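Local coordinates for protein multi-copper Oxidase CueO (Ochrobactrum, PDB 6EVG) that oxidises lignin model compounds and lignosulfonate as a laccase-like multicopper oxidase, probably handing the electrons through its coppers to dioxygen, at residues Val37-Gln42 against Leu78-Gly83; His234-Asp239 against Asp283-Gly288; Pro189-Leu194 against Ser397-Ala402; Glu50-Ala55 against Arg179-Asp184. One frame throughout, in Å; residues are numbered along the deposited sequence.

Interaction 1: residues Val37-Gln42 against Leu78-Gly83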
loop_
_atom_site.group_PDB
_atom_site.type_symbol
_atom_site.label_atom_id
_atom_site.label_comp_id
_atom_site.label_asym_id
_atom_site.label_seq_id
_atom_site.Cartn_x
_atom_site.Cartn_y
_atom_site.Cartn_z
ATOM N N VAL A 37 -9.124 13.755 13.907
ATOM C CA VAL A 37 -8.656 12.375 14.035
ATOM C C VAL A 37 -7.269 12.424 14.655
ATOM O O VAL A 37 -6.353 12.974 14.040
ATOM C CB VAL A 37 -8.639 11.688 12.668
ATOM C CG1 VAL A 37 -7.962 10.303 12.760
ATOM C CG2 VAL A 37 -10.040 11.527 12.107
ATOM N N LYS A 38 -7.103 11.811 15.822
ATOM C CA LYS A 38 -5.828 11.835 16.526
ATOM C C LYS A 38 -5.017 10.563 16.275
ATOM O O LYS A 38 -5.524 9.440 16.451
ATOM C CB LYS A 38 -6.095 12.009 18.020
ATOM C CG LYS A 38 -6.712 13.330 18.413
ATOM C CD LYS A 38 -7.011 13.507 19.910
ATOM C CE LYS A 38 -7.783 14.785 20.129
ATOM N NZ LYS A 38 -8.007 14.961 21.576
ATOM N N LEU A 39 -3.763 10.752 15.824
ATOM C CA LEU A 39 -2.867 9.640 15.451
ATOM C C LEU A 39 -1.534 9.843 16.132
ATOM O O LEU A 39 -0.800 10.755 15.813
ATOM C CB LEU A 39 -2.653 9.637 13.939
ATOM C CG LEU A 39 -3.932 9.522 13.096
ATOM C CD1 LEU A 39 -3.599 9.803 11.611
ATOM C CD2 LEU A 39 -4.556 8.128 13.237
ATOM N N LYS A 40 -1.166 8.975 17.066
ATOM C CA LYS A 40 0.049 9.111 17.844
ATOM C C LYS A 40 1.001 7.976 17.463
ATOM O O LYS A 40 0.718 6.797 17.714
ATOM C CB LYS A 40 -0.239 9.101 19.338
ATOM C CG LYS A 40 1.061 9.277 20.170
ATOM C CD LYS A 40 0.812 9.220 21.651
ATOM C CE LYS A 40 2.113 9.245 22.457
ATOM N NZ LYS A 40 1.728 9.312 23.894
ATOM N N VAL A 41 2.136 8.347 16.888
ATOM C CA VAL A 41 3.172 7.376 16.492
ATOM C C VAL A 41 4.020 7.083 17.726
ATOM O O VAL A 41 4.467 8.019 18.425
ATOM C CB VAL A 41 4.012 7.934 15.323
ATOM C CG1 VAL A 41 5.005 6.893 14.897
ATOM C CG2 VAL A 41 3.101 8.386 14.171
ATOM N N GLN A 42 4.285 5.807 17.998
ATOM C CA GLN A 42 4.904 5.417 19.230
ATOM C C GLN A 42 5.616 4.082 19.109
ATOM O O GLN A 42 5.201 3.234 18.332
ATOM C CB GLN A 42 3.853 5.325 20.348
ATOM C CG GLN A 42 2.741 4.325 20.010
ATOM C CD GLN A 42 1.513 4.500 20.899
ATOM O OE1 GLN A 42 1.354 3.749 21.862
ATOM N NE2 GLN A 42 0.629 5.433 20.573
ATOM N N LEU A 78 -6.140 15.977 10.555
ATOM C CA LEU A 78 -5.361 14.760 10.825
ATOM C C LEU A 78 -4.254 15.153 11.789
ATOM O O LEU A 78 -3.228 15.691 11.391
ATOM C CB LEU A 78 -4.826 14.171 9.517
ATOM C CG LEU A 78 -5.900 13.713 8.526
ATOM C CD1 LEU A 78 -5.305 13.336 7.187
ATOM C CD2 LEU A 78 -6.736 12.559 9.068
ATOM N N SER A 79 -4.531 14.953 13.080
ATOM C CA SER A 79 -3.667 15.423 14.154
ATOM C C SER A 79 -2.658 14.358 14.481
ATOM O O SER A 79 -2.985 13.383 15.196
ATOM C CB SER A 79 -4.477 15.782 15.375
ATOM O OG SER A 79 -3.669 16.248 16.404
ATOM N N VAL A 80 -1.412 14.501 13.998
ATOM C CA VAL A 80 -0.367 13.500 14.130
ATOM C C VAL A 80 0.587 13.926 15.237
ATOM O O VAL A 80 1.160 15.015 15.202
ATOM C CB VAL A 80 0.402 13.307 12.829
ATOM C CG1 VAL A 80 1.438 12.188 12.974
ATOM C CG2 VAL A 80 -0.555 13.007 11.663
ATOM N N GLU A 81 0.793 13.110 16.231
ATOM C CA GLU A 81 1.772 13.358 17.292
ATOM C C GLU A 81 2.905 12.350 17.180
ATOM O O GLU A 81 2.648 11.140 17.067
ATOM C CB GLU A 81 1.111 13.200 18.640
ATOM C CG GLU A 81 2.002 13.358 19.811
ATOM C CD GLU A 81 1.322 13.304 21.171
ATOM O OE1 GLU A 81 0.098 13.324 21.280
ATOM O OE2 GLU A 81 2.041 13.274 22.175
ATOM N N ASN A 82 4.139 12.840 17.206
ATOM C CA ASN A 82 5.306 11.977 17.216
ATOM C C ASN A 82 5.735 11.705 18.614
ATOM O O ASN A 82 6.368 12.538 19.265
ATOM C CB ASN A 82 6.441 12.590 16.408
ATOM C CG ASN A 82 7.647 11.693 16.349
ATOM O OD1 ASN A 82 7.597 10.549 16.847
ATOM N ND2 ASN A 82 8.729 12.125 15.718
ATOM N N GLY A 83 5.340 10.548 19.165
ATOM C CA GLY A 83 5.729 10.142 20.461
ATOM C C GLY A 83 7.034 9.376 20.552
ATOM O O GLY A 83 7.341 8.791 21.587
#
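V37 to V41 run parallel beside L78 to N82, V37 paired with L78 and V41 with N82, joined by a zigzag of five backbone hydrogen bonds. L39 sits at its middle: its N donates a hydrogen bond to S79 O at 2.8 Å, and its O accepts one from E81 N. V41 repeats the step, with V41 N meeting E81 O at 2.8 Å almost in line with the C=O bond. The last rung, G83 N to V41 O, is more bent, at 137° about the hydrogen. Glycine suits that place, because a beta carbon there would run into K40 CE and V41 O.

On the outer face K40 and E81 lie alongside each other, pointing the same way. Both chains leave the backbone with CG anti to N (chi1 -179° and 177°) and stay extended, which lays the methylenes of K40 along the E81 carboxylate. Their charges stop 4.3 Å apart at K40 NZ and E81 OE2, beyond a salt bridge, which probably still leaves some attraction.

The inner face is mostly apolar. V37 CB touches L78 CD2 at 4.2 Å, and V41 CG2 meets V80 CG1 at 4.3 Å. N82 also points inward, its buried amide satisfied by E86 O and I109 O through ND2 and by M84 N through OD1.

W92 of strand 91-93, in the other sheet of this cupredoxin-like domain, packs on L39, L78 and V80, while strands 54-59 and 114-120 flank the pair as antiparallel neighbours.

Interaction 2: residues His234-Asp239 against Asp283-Gly288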
loop_
_atom_site.group_PDB
_atom_site.type_symbol
_atom_site.label_atom_id
_atom_site.label_comp_id
_atom_site.label_asym_id
_atom_site.label_seq_id
_atom_site.Cartn_x
_atom_site.Cartn_y
_atom_site.Cartn_z
ATOM N N HIS A 234 0.838 -13.547 -3.741
ATOM C CA HIS A 234 0.135 -14.061 -4.907
ATOM C C HIS A 234 -0.934 -14.990 -4.296
ATOM O O HIS A 234 -0.641 -16.177 -4.061
ATOM C CB HIS A 234 1.089 -14.806 -5.849
ATOM C CG HIS A 234 2.297 -14.034 -6.250
ATOM N ND1 HIS A 234 2.284 -13.063 -7.237
ATOM C CD2 HIS A 234 3.559 -14.097 -5.776
ATOM C CE1 HIS A 234 3.517 -12.561 -7.344
ATOM N NE2 HIS A 234 4.309 -13.183 -6.474
ATOM N N VAL A 235 -2.101 -14.438 -4.000
ATOM C CA VAL A 235 -3.006 -15.069 -3.056
ATOM C C VAL A 235 -4.139 -15.816 -3.716
ATOM O O VAL A 235 -4.731 -15.340 -4.690
ATOM C CB VAL A 235 -3.559 -14.079 -1.995
ATOM C CG1 VAL A 235 -2.445 -13.382 -1.249
ATOM C CG2 VAL A 235 -4.502 -13.096 -2.560
ATOM N N ARG A 236 -4.469 -16.961 -3.154
ATOM C CA ARG A 236 -5.660 -17.723 -3.552
ATOM C C ARG A 236 -6.318 -18.237 -2.288
ATOM O O ARG A 236 -5.695 -18.307 -1.228
ATOM C CB ARG A 236 -5.323 -18.914 -4.504
ATOM C CG ARG A 236 -4.510 -20.006 -3.836
ATOM C CD ARG A 236 -4.586 -21.303 -4.616
ATOM N NE ARG A 236 -3.753 -22.332 -4.061
ATOM C CZ ARG A 236 -3.971 -23.625 -4.138
ATOM N NH1 ARG A 236 -5.098 -24.102 -4.624
ATOM N NH2 ARG A 236 -3.092 -24.455 -3.584
ATOM N N LEU A 237 -7.546 -18.759 -2.461
ATOM C CA LEU A 237 -8.129 -19.608 -1.434
ATOM C C LEU A 237 -7.826 -21.074 -1.740
ATOM O O LEU A 237 -7.575 -21.451 -2.886
ATOM C CB LEU A 237 -9.656 -19.380 -1.346
ATOM C CG LEU A 237 -10.018 -18.023 -0.697
ATOM C CD1 LEU A 237 -11.399 -17.481 -0.799
ATOM C CD2 LEU A 237 -9.551 -17.847 0.716
ATOM N N SER A 238 -7.737 -21.876 -0.695
ATOM C CA SER A 238 -7.271 -23.254 -0.795
ATOM C C SER A 238 -8.216 -24.121 -1.656
ATOM O O SER A 238 -7.748 -25.183 -2.133
ATOM C CB SER A 238 -7.051 -23.853 0.569
ATOM O OG SER A 238 -8.193 -23.806 1.351
ATOM N N ASP A 239 -9.474 -23.756 -1.805
ATOM C CA ASP A 239 -10.388 -24.442 -2.706
ATOM C C ASP A 239 -10.588 -23.688 -4.003
ATOM O O ASP A 239 -11.524 -24.008 -4.777
ATOM C CB ASP A 239 -11.704 -24.748 -2.019
ATOM C CG ASP A 239 -12.466 -23.553 -1.633
ATOM O OD1 ASP A 239 -12.115 -22.379 -1.940
ATOM O OD2 ASP A 239 -13.489 -23.799 -0.921
ATOM N N ASP A 283 -8.620 -21.785 3.506
ATOM C CA ASP A 283 -7.386 -21.057 3.870
ATOM C C ASP A 283 -6.983 -20.085 2.775
ATOM O O ASP A 283 -7.084 -20.383 1.597
ATOM C CB ASP A 283 -6.248 -22.057 4.111
ATOM C CG ASP A 283 -6.523 -22.962 5.304
ATOM O OD1 ASP A 283 -7.076 -22.527 6.292
ATOM O OD2 ASP A 283 -6.187 -24.161 5.218
ATOM N N LEU A 284 -6.483 -18.924 3.184
ATOM C CA LEU A 284 -5.818 -17.986 2.264
ATOM C C LEU A 284 -4.360 -18.355 2.204
ATOM O O LEU A 284 -3.704 -18.498 3.243
ATOM C CB LEU A 284 -5.989 -16.546 2.780
ATOM C CG LEU A 284 -5.552 -15.450 1.832
ATOM C CD1 LEU A 284 -6.480 -15.304 0.632
ATOM C CD2 LEU A 284 -5.462 -14.100 2.572
ATOM N N LEU A 285 -3.875 -18.560 0.977
ATOM C CA LEU A 285 -2.537 -19.019 0.674
ATOM C C LEU A 285 -1.819 -18.033 -0.222
ATOM O O LEU A 285 -2.480 -17.290 -0.969
ATOM C CB LEU A 285 -2.550 -20.360 -0.090
ATOM C CG LEU A 285 -3.392 -21.474 0.595
ATOM C CD1 LEU A 285 -3.366 -22.721 -0.310
ATOM C CD2 LEU A 285 -2.847 -21.850 1.933
ATOM N N THR A 286 -0.482 -18.015 -0.195
ATOM C CA THR A 286 0.292 -17.262 -1.177
ATOM C C THR A 286 1.423 -18.113 -1.737
ATOM O O THR A 286 2.084 -18.835 -0.987
ATOM C CB THR A 286 0.937 -15.979 -0.555
ATOM O OG1 THR A 286 1.652 -15.259 -1.588
ATOM C CG2 THR A 286 1.790 -16.236 0.666
ATOM N N TYR A 287 1.750 -17.916 -3.009
ATOM C CA TYR A 287 3.033 -18.465 -3.467
ATOM C C TYR A 287 4.141 -17.855 -2.588
ATOM O O TYR A 287 4.099 -16.679 -2.203
ATOM C CB TYR A 287 3.347 -18.118 -4.912
ATOM C CG TYR A 287 2.529 -18.836 -5.977
ATOM C CD1 TYR A 287 2.271 -20.190 -5.925
ATOM C CD2 TYR A 287 2.158 -18.173 -7.102
ATOM C CE1 TYR A 287 1.621 -20.847 -6.924
ATOM C CE2 TYR A 287 1.486 -18.817 -8.168
ATOM C CZ TYR A 287 1.219 -20.171 -8.043
ATOM O OH TYR A 287 0.564 -20.813 -9.067
ATOM N N GLY A 288 5.172 -18.652 -2.273
ATOM C CA GLY A 288 6.238 -18.218 -1.391
ATOM C C GLY A 288 7.288 -17.398 -2.069
ATOM O O GLY A 288 8.201 -16.903 -1.371
#
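A chi1 of -178° swings T286 OG1 away from its own N and toward H234, whose N-H it accepts at 2.9 Å from N to OG1 and almost straight, at 175°. The same hydroxyl donates a hydrogen bond to Y287 O, so it serves both strands. S238 uses the other choice: chi1 of 57° places OG between its N and carbonyl carbon, where it accepts D283 N at 3.0 Å. S238 N in turn bonds D283 O, in the carbonyl plane. A valine in place of T286 would fill similar space but lack the hydroxyl, and would probably leave H234 N and Y287 O without their partners.

Between these side-chain clasps runs an antiparallel ladder, part of one sheet of the second cupredoxin-like domain. R236 and L285 form its hydrogen-bonded pair, L285 N reaching R236 O at 2.9 Å. V235 with T286 and L237 with L284 are non-hydrogen-bonded pairs; on their buried face L284 CD1 rests against L237 CD2 at 4.0 Å and also touches V235 CB, and leucine and valine suit this buried face of the sheet. On the opposite face L285 CD1 lies 3.7 Å from R236 NH2, at an oblique approach to a guanidinium whose NE is held by a salt bridge to D295. H234 and Y287 cross at about a right angle, H234 CB touching Y287 CD2, while T263 and D290 hold the imidazole nitrogens and R261 makes a cation-pi contact with the tyrosine ring.

Interaction 3: residues Pro189-Leu194 against Ser397-Ala402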
loop_
_atom_site.group_PDB
_atom_site.type_symbol
_atom_site.label_atom_id
_atom_site.label_comp_id
_atom_site.label_asym_id
_atom_site.label_seq_id
_atom_site.Cartn_x
_atom_site.Cartn_y
_atom_site.Cartn_z
ATOM N N PRO A 189 18.999 -5.417 8.012
ATOM C CA PRO A 189 19.243 -5.869 6.640
ATOM C C PRO A 189 20.746 -5.995 6.354
ATOM O O PRO A 189 21.540 -5.203 6.788
ATOM C CB PRO A 189 18.672 -4.738 5.803
ATOM C CG PRO A 189 18.763 -3.521 6.695
ATOM C CD PRO A 189 18.453 -4.068 8.039
ATOM N N ASP A 190 21.079 -7.017 5.581
ATOM C CA ASP A 190 22.421 -7.187 5.073
ATOM C C ASP A 190 22.462 -6.741 3.622
ATOM O O ASP A 190 21.515 -6.208 3.068
ATOM C CB ASP A 190 22.893 -8.603 5.301
ATOM C CG ASP A 190 22.158 -9.647 4.536
ATOM O OD1 ASP A 190 21.542 -9.368 3.467
ATOM O OD2 ASP A 190 22.227 -10.836 5.007
ATOM N N ILE A 191 23.657 -6.880 3.001
ATOM C CA ILE A 191 23.830 -6.309 1.659
ATOM C C ILE A 191 22.897 -6.975 0.653
ATOM O O ILE A 191 22.378 -6.291 -0.269
ATOM C CB ILE A 191 25.289 -6.328 1.191
ATOM C CG1 ILE A 191 25.470 -5.391 -0.076
ATOM C CG2 ILE A 191 25.888 -7.715 1.069
ATOM C CD1 ILE A 191 26.854 -4.802 -0.316
ATOM N N MET A 192 22.652 -8.264 0.788
ATOM C CA MET A 192 21.691 -8.930 -0.079
ATOM C C MET A 192 20.283 -8.404 0.111
ATOM O O MET A 192 19.534 -8.302 -0.856
ATOM C CB MET A 192 21.752 -10.457 0.103
ATOM C CG MET A 192 22.980 -11.049 -0.593
ATOM S SD MET A 192 22.958 -10.983 -2.397
ATOM C CE MET A 192 21.907 -12.355 -2.867
ATOM N N ASP A 193 19.909 -8.085 1.344
ATOM C CA ASP A 193 18.581 -7.464 1.623
ATOM C C ASP A 193 18.482 -6.108 0.979
ATOM O O ASP A 193 17.425 -5.742 0.446
ATOM C CB ASP A 193 18.326 -7.337 3.112
ATOM C CG ASP A 193 18.292 -8.653 3.835
ATOM O OD1 ASP A 193 17.736 -9.655 3.291
ATOM O OD2 ASP A 193 18.766 -8.698 5.002
ATOM N N LEU A 194 19.560 -5.336 1.023
ATOM C CA LEU A 194 19.492 -3.996 0.396
ATOM C C LEU A 194 19.371 -4.154 -1.122
ATOM O O LEU A 194 18.667 -3.384 -1.787
ATOM C CB LEU A 194 20.700 -3.133 0.748
ATOM C CG LEU A 194 20.814 -2.749 2.185
ATOM C CD1 LEU A 194 22.079 -1.898 2.421
ATOM C CD2 LEU A 194 19.544 -2.041 2.724
ATOM N N SER A 397 25.777 2.420 3.766
ATOM C CA SER A 397 26.193 1.136 3.211
ATOM C C SER A 397 27.082 1.242 1.994
ATOM O O SER A 397 27.736 0.251 1.636
ATOM C CB SER A 397 24.947 0.314 2.860
ATOM O OG SER A 397 24.243 0.895 1.781
ATOM N N GLY A 398 26.973 2.347 1.266
ATOM C CA GLY A 398 27.573 2.415 -0.087
ATOM C C GLY A 398 26.746 1.917 -1.215
ATOM O O GLY A 398 27.099 2.155 -2.374
ATOM N N VAL A 399 25.641 1.228 -0.920
ATOM C CA VAL A 399 24.787 0.738 -1.979
ATOM C C VAL A 399 24.010 1.909 -2.542
ATOM O O VAL A 399 23.471 2.738 -1.773
ATOM C CB VAL A 399 23.795 -0.317 -1.386
ATOM C CG1 VAL A 399 22.754 -0.719 -2.390
ATOM C CG2 VAL A 399 24.541 -1.513 -0.806
ATOM N N GLU A 400 23.869 1.985 -3.853
ATOM C CA GLU A 400 23.106 3.024 -4.518
ATOM C C GLU A 400 22.285 2.435 -5.638
ATOM O O GLU A 400 22.752 1.530 -6.349
ATOM C CB GLU A 400 23.994 4.159 -5.055
ATOM C CG GLU A 400 24.898 4.877 -4.027
ATOM C CD GLU A 400 25.786 5.958 -4.656
ATOM O OE1 GLU A 400 25.880 6.069 -5.885
ATOM O OE2 GLU A 400 26.483 6.653 -3.922
ATOM N N MET A 401 21.095 2.969 -5.856
ATOM C CA MET A 401 20.228 2.629 -6.978
ATOM C C MET A 401 19.597 3.913 -7.476
ATOM O O MET A 401 19.725 5.004 -6.853
ATOM C CB MET A 401 19.160 1.620 -6.526
ATOM C CG MET A 401 19.727 0.330 -6.114
ATOM S SD MET A 401 18.424 -0.859 -5.701
ATOM C CE MET A 401 19.393 -2.179 -5.124
ATOM N N ALA A 402 18.860 3.837 -8.551
ATOM C CA ALA A 402 18.240 5.012 -9.158
ATOM C C ALA A 402 16.978 4.635 -9.879
ATOM O O ALA A 402 16.832 3.515 -10.409
ATOM C CB ALA A 402 19.179 5.705 -10.152
#
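L194 and V399 bring their backbones no nearer than 7.5 Å between CA atoms, where the first turn of a helix faces an irregular loop, and side chains bridge the distance. L194 points at the loop, and its CD1 meets S397 at the beta carbon and the hydroxyl alike, 3.6 Å from OG. V399 fits between the two helix residues: with CG1 anti to the backbone N (chi1 172°), the other methyl, CG2, is turned to the helix and touches I191 CD1 and L194 CD1, each at 4.1 Å. Isoleucine, leucine and valine suit this buried seam, which L347 of helix 341-348 extends by packing on I191 and V399.

M401 runs out straight beyond CG and sets its CE 3.6 Å from L194 O, a buried carbonyl that has no polar partner in the model.

S397 also shapes the loop. Its OG accepts V399 N at 3.1 Å, closing an ST turn, and bonds A394 O besides; G398 in the middle has a positive phi that favours glycine. With an alanine in place of S397 the hydroxyl would be gone, and V399 N would probably lose its acceptor, leaving V399 less firmly aimed at the helix.

The helix start is a capping box: D193 N bonds D190 OD1 at 3.0 Å, and D190 N returns the bond to D193 OD2. The capped helix and loop lie beside the copper bound by H434, C490 and H495, a ligand set characteristic of the type 1 site of multicopper oxidases; the M401 side chain is about 6 Å from the metal and packs on H495.

Interaction 4: residues Glu50-Ala55 against Arg179-Asp184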
loop_
_atom_site.group_PDB
_atom_site.type_symbol
_atom_site.label_atom_id
_atom_site.label_comp_id
_atom_site.label_asym_id
_atom_site.label_seq_id
_atom_site.Cartn_x
_atom_site.Cartn_y
_atom_site.Cartn_z
ATOM N N GLU A 50 1.639 -16.400 20.015
ATOM C CA GLU A 50 1.534 -16.720 21.429
ATOM C C GLU A 50 2.845 -17.132 21.972
ATOM O O GLU A 50 3.554 -17.923 21.301
ATOM C CB GLU A 50 0.531 -17.858 21.635
ATOM C CG GLU A 50 0.221 -18.259 23.079
ATOM C CD GLU A 50 -1.126 -18.977 23.144
ATOM O OE1 GLU A 50 -1.163 -20.155 22.711
ATOM O OE2 GLU A 50 -2.132 -18.347 23.559
ATOM N N GLY A 51 3.201 -16.495 23.063
ATOM C CA GLY A 51 4.408 -16.817 23.793
ATOM C C GLY A 51 5.580 -15.943 23.499
ATOM O O GLY A 51 6.555 -16.092 24.186
ATOM N N SER A 52 5.497 -15.034 22.550
ATOM C CA SER A 52 6.656 -14.248 22.221
ATOM C C SER A 52 6.226 -12.799 21.986
ATOM O O SER A 52 5.067 -12.484 21.834
ATOM C CB SER A 52 7.328 -14.757 20.981
ATOM O OG SER A 52 6.460 -14.914 19.922
ATOM N N GLU A 53 7.248 -11.932 21.969
ATOM C CA GLU A 53 7.033 -10.512 21.714
ATOM C C GLU A 53 8.328 -9.935 21.126
ATOM O O GLU A 53 9.423 -10.445 21.415
ATOM C CB GLU A 53 6.743 -10.014 23.095
ATOM C CG GLU A 53 6.318 -8.672 23.213
ATOM C CD GLU A 53 6.219 -8.263 24.712
ATOM O OE1 GLU A 53 7.227 -7.934 25.392
ATOM O OE2 GLU A 53 5.113 -8.358 25.222
ATOM N N ALA A 54 8.187 -8.850 20.358
ATOM C CA ALA A 54 9.339 -8.200 19.736
ATOM C C ALA A 54 9.181 -6.687 19.823
ATOM O O ALA A 54 8.072 -6.148 19.906
ATOM C CB ALA A 54 9.523 -8.607 18.297
ATOM N N ALA A 55 10.319 -5.995 19.742
ATOM C CA ALA A 55 10.274 -4.521 19.628
ATOM C C ALA A 55 9.487 -4.104 18.405
ATOM O O ALA A 55 9.579 -4.747 17.354
ATOM C CB ALA A 55 11.692 -3.999 19.490
ATOM N N ARG A 179 11.126 -11.486 9.545
ATOM C CA ARG A 179 12.292 -12.297 9.866
ATOM C C ARG A 179 12.337 -12.609 11.369
ATOM O O ARG A 179 12.834 -13.674 11.740
ATOM C CB ARG A 179 13.568 -11.608 9.384
ATOM C CG ARG A 179 14.845 -12.370 9.580
ATOM C CD ARG A 179 16.038 -11.809 8.872
ATOM N NE ARG A 179 15.792 -11.772 7.427
ATOM C CZ ARG A 179 16.526 -11.120 6.521
ATOM N NH1 ARG A 179 17.615 -10.483 6.904
ATOM N NH2 ARG A 179 16.188 -11.118 5.255
ATOM N N VAL A 180 11.886 -11.660 12.186
ATOM C CA VAL A 180 12.024 -11.740 13.627
ATOM C C VAL A 180 10.666 -11.508 14.286
ATOM O O VAL A 180 10.019 -10.483 14.032
ATOM C CB VAL A 180 13.033 -10.702 14.122
ATOM C CG1 VAL A 180 13.145 -10.734 15.648
ATOM C CG2 VAL A 180 14.406 -10.922 13.458
ATOM N N ILE A 181 10.260 -12.455 15.131
ATOM C CA ILE A 181 9.058 -12.308 15.943
ATOM C C ILE A 181 9.332 -12.293 17.444
ATOM O O ILE A 181 8.402 -12.114 18.246
ATOM C CB ILE A 181 7.959 -13.321 15.531
ATOM C CG1 ILE A 181 8.461 -14.760 15.647
ATOM C CG2 ILE A 181 7.478 -13.053 14.115
ATOM C CD1 ILE A 181 8.805 -15.316 16.946
ATOM N N GLU A 182 10.590 -12.463 17.874
ATOM C CA GLU A 182 10.982 -12.396 19.291
ATOM C C GLU A 182 12.272 -11.657 19.378
ATOM O O GLU A 182 13.263 -12.011 18.703
ATOM C CB GLU A 182 11.109 -13.805 19.863
ATOM C CG GLU A 182 11.641 -13.823 21.294
ATOM C CD GLU A 182 10.777 -13.308 22.389
ATOM O OE1 GLU A 182 9.796 -13.993 22.630
ATOM O OE2 GLU A 182 11.272 -12.331 23.144
ATOM N N GLY A 183 12.320 -10.653 20.249
ATOM C CA GLY A 183 13.548 -9.920 20.487
ATOM C C GLY A 183 13.489 -8.497 20.022
ATOM O O GLY A 183 12.511 -7.973 19.462
ATOM N N ASP A 184 14.629 -7.835 20.208
ATOM C CA ASP A 184 14.745 -6.441 19.887
ATOM C C ASP A 184 15.414 -6.079 18.572
ATOM O O ASP A 184 15.264 -4.966 18.089
ATOM C CB ASP A 184 15.435 -5.691 21.043
ATOM C CG ASP A 184 14.547 -5.631 22.289
ATOM O OD1 ASP A 184 13.319 -5.777 22.153
ATOM O OD2 ASP A 184 15.061 -5.360 23.403
HETATM O O HOH W 1 5.806 -12.550 18.698
#
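A54 and G183 form a single backbone bridge between two domains, its bonds made by E53 O and A55 N: strand 54-59, at the margin of a sheet in the first cupredoxin-like domain, meets the surface loop that follows strand 170-178 of the second. G183 N donates to E53 O at 3.1 Å, on a lone pair in the carbonyl plane, and G183 O accepts A55 N at 3.0 Å. Glycine fits here because its backbone, with phi 113°, takes a shape that would jam a beta carbon against the preceding carbonyl.

E182 leaves its backbone with CG anti to N, then bends at chi2 (70°), which folds the carboxylate back along S52 and E53. OE1 takes a long, weak hydrogen bond from E53 N, 3.3 Å.

Small side chains allow the close approach. A54 CB lies 3.3 Å from G183 O and also touches V186, and A55 CB rests 3.6 Å from D184 OD1. That same oxygen makes a salt bridge to R45, which grips E53 OE1 too; one arginine of strand 36-46 is therefore shared by an acid from each side of the bridge.

At the other end I181 CD1 comes 3.8 Å from S52 OG. Beside it, one water joins the two segments, donating a hydrogen bond to I181 O at 2.7 Å and hydrogen-bonding S52 OG at the same distance.

From the N terminus, interaction 1 opens first, at strand 36-46, and closes when strand 75-82 lies beside it. Interaction 4 opens within that loop, at 50-55, but closes only at 179-184, so the two cross; strands 36-46 and 54-59 are neighbours in one sheet, which interaction 4 ties to the second domain. Interaction 3 then opens at 189-194 and closes some two hundred residues later, at 397-402, joining helix 191-196 to the loop before strand 415-417, in the C-terminal copper-binding part of the chain. Interaction 2 begins and ends within that span, internal to the second domain. Interactions 3 and 4 touch through the salt bridge D193 OD2 to R179 NH1, whereas interactions 1 and 2 lie on opposite sides of the chain's centre.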